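Local coordinates for protein flavocytochrome C3 fumarate reductase (Shewanella frigidimarina, PDB 1QO8) that catalyses the essentially one-way reduction of fumarate to succinate, using one FAD and four covalently bound c-type haems per subunit, at residues 145-150 with 263-268. Residues are numbered along the deposited sequence; the frame is centred on the assembly and turned at random.
Sequences ANVILV and QGIDTR
Arg268 meets strand 147-150 through both its backbone and its side chain. Arg268 N donates a nearly straight hydrogen bond to Leu149 O (2.8 Å, 172° at the hydrogen), reaching the oxygen in the carbonyl plane. The same oxygen also receives a CA-H...O contact from Thr267 CA at 3.5 Å, and Val150 CA makes another to Arg268 O. Beyond CB the arginine chain bends at chi3 (-86°) and turns back over Ile148, whose CG2 lies 3.9 Å above the guanidinium plane, displaced toward the rim, while Ile148 CD1 comes within 3.8 Å of Arg268 NH2. Arg268 NH1 forms a salt bridge with Glu120 and a hydrogen bond with Tyr297, which probably helps hold the group across the isoleucine. The short, weakly bonded strand 267-268 is outermost, within this chain, in the parallel Rossmann-type sheet of the FAD-binding domain, beside 147-150, and Val150 lines the FAD pocket. On the sheet face covered by helix 131-143, Leu149 packs against Thr267 and Ile265 and touches Phe134 and Ser137. Its CG stands anti to the backbone N (chi1 168°), which sets Leu149 CG, and with it CD2, against Thr267 CB, each at 4.1 Å, while Leu149 CB rests 4.0 Å from Ile265 CG2. Thr267 OG1 is buried here without a hydrogen-bonding partner.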
loop_
_atom_site.group_PDB
_atom_site.type_symbol
_atom_site.label_atom_id
_atom_site.label_comp_id
_atom_site.label_asym_id
_atom_site.label_seq_id
_atom_site.Cartn_x
_atom_site.Cartn_y
_atom_site.Cartn_z
ATOM N N ALA A 145 5.707 -2.314 -35.090
ATOM C CA ALA A 145 5.009 -3.475 -34.528
ATOM C C ALA A 145 3.554 -3.371 -34.887
ATOM O O ALA A 145 3.020 -2.256 -35.094
ATOM C CB ALA A 145 5.281 -3.596 -33.044
ATOM N N ASN A 146 2.887 -4.525 -35.006
ATOM C CA ASN A 146 1.425 -4.490 -34.999
ATOM C C ASN A 146 0.914 -4.239 -33.580
ATOM O O ASN A 146 1.507 -4.693 -32.580
ATOM C CB ASN A 146 0.903 -5.845 -35.513
ATOM C CG ASN A 146 1.398 -6.159 -36.922
ATOM O OD1 ASN A 146 1.284 -5.394 -37.877
ATOM N ND2 ASN A 146 1.976 -7.330 -37.093
ATOM N N VAL A 147 -0.230 -3.576 -33.465
ATOM C CA VAL A 147 -0.725 -3.042 -32.194
ATOM C C VAL A 147 -2.230 -3.254 -32.105
ATOM O O VAL A 147 -2.933 -2.994 -33.071
ATOM C CB VAL A 147 -0.458 -1.528 -32.097
ATOM C CG1 VAL A 147 -1.177 -0.827 -30.934
ATOM C CG2 VAL A 147 1.027 -1.263 -31.943
ATOM N N ILE A 148 -2.728 -3.710 -30.962
ATOM C CA ILE A 148 -4.144 -3.577 -30.662
ATOM C C ILE A 148 -4.252 -2.519 -29.537
ATOM O O ILE A 148 -3.371 -2.580 -28.696
ATOM C CB ILE A 148 -4.775 -4.921 -30.267
ATOM C CG1 ILE A 148 -4.775 -5.851 -31.543
ATOM C CG2 ILE A 148 -6.176 -4.789 -29.716
ATOM C CD1 ILE A 148 -5.277 -7.244 -31.191
ATOM N N LEU A 149 -5.241 -1.635 -29.602
ATOM C CA LEU A 149 -5.358 -0.584 -28.576
ATOM C C LEU A 149 -6.711 -0.884 -27.968
ATOM O O LEU A 149 -7.601 -0.842 -28.854
ATOM C CB LEU A 149 -5.368 0.841 -29.144
ATOM C CG LEU A 149 -5.767 1.995 -28.209
ATOM C CD1 LEU A 149 -4.934 1.952 -26.902
ATOM C CD2 LEU A 149 -5.524 3.359 -28.887
ATOM N N VAL A 150 -6.876 -1.126 -26.684
ATOM C CA VAL A 150 -8.215 -1.388 -26.167
ATOM C C VAL A 150 -8.634 -0.378 -25.090
ATOM O O VAL A 150 -7.790 0.096 -24.315
ATOM C CB VAL A 150 -8.370 -2.794 -25.552
ATOM C CG1 VAL A 150 -8.072 -3.922 -26.566
ATOM C CG2 VAL A 150 -7.397 -3.032 -24.391
ATOM N N GLN A 263 -2.979 6.417 -38.850
ATOM C CA GLN A 263 -1.970 5.391 -38.922
ATOM C C GLN A 263 -2.600 3.999 -38.888
ATOM O O GLN A 263 -1.844 3.069 -38.655
ATOM C CB GLN A 263 -1.041 5.422 -37.692
ATOM C CG GLN A 263 -0.122 6.622 -37.602
ATOM C CD GLN A 263 0.960 6.472 -38.667
ATOM O OE1 GLN A 263 1.635 5.438 -38.668
ATOM N NE2 GLN A 263 1.026 7.480 -39.518
ATOM N N GLY A 264 -3.894 3.857 -38.951
ATOM C CA GLY A 264 -4.630 2.629 -38.895
ATOM C C GLY A 264 -4.733 1.868 -37.593
ATOM O O GLY A 264 -5.118 0.687 -37.521
ATOM N N ILE A 265 -4.403 2.506 -36.475
ATOM C CA ILE A 265 -4.695 1.957 -35.159
ATOM C C ILE A 265 -6.127 2.325 -34.802
ATOM O O ILE A 265 -6.348 3.548 -34.523
ATOM C CB ILE A 265 -3.816 2.636 -34.109
ATOM C CG1 ILE A 265 -2.343 2.534 -34.530
ATOM C CG2 ILE A 265 -4.130 2.024 -32.755
ATOM C CD1 ILE A 265 -1.480 3.472 -33.703
ATOM N N ASP A 266 -7.044 1.372 -34.811
ATOM C CA ASP A 266 -8.369 1.727 -34.325
ATOM C C ASP A 266 -8.485 1.378 -32.844
ATOM O O ASP A 266 -8.137 0.224 -32.496
ATOM C CB ASP A 266 -9.438 1.064 -35.198
ATOM C CG ASP A 266 -9.407 1.693 -36.604
ATOM O OD1 ASP A 266 -8.649 2.687 -36.837
ATOM O OD2 ASP A 266 -10.160 1.177 -37.465
ATOM N N THR A 267 -9.038 2.195 -31.975
ATOM C CA THR A 267 -9.287 1.706 -30.628
ATOM C C THR A 267 -10.403 0.669 -30.551
ATOM O O THR A 267 -11.511 0.898 -31.070
ATOM C CB THR A 267 -9.515 2.910 -29.717
ATOM O OG1 THR A 267 -10.068 2.533 -28.409
ATOM C CG2 THR A 267 -10.480 3.725 -30.507
ATOM N N ARG A 268 -10.226 -0.427 -29.819
ATOM C CA ARG A 268 -11.383 -1.281 -29.528
ATOM C C ARG A 268 -12.041 -0.773 -28.259
ATOM O O ARG A 268 -11.477 -0.994 -27.199
ATOM C CB ARG A 268 -10.908 -2.710 -29.341
ATOM C CG ARG A 268 -11.579 -3.972 -29.715
ATOM C CD ARG A 268 -10.639 -5.232 -29.684
ATOM N NE ARG A 268 -9.907 -5.398 -30.940
ATOM C CZ ARG A 268 -9.474 -6.635 -31.337
ATOM N NH1 ARG A 268 -9.687 -7.678 -30.527
ATOM N NH2 ARG A 268 -8.850 -6.839 -32.486
#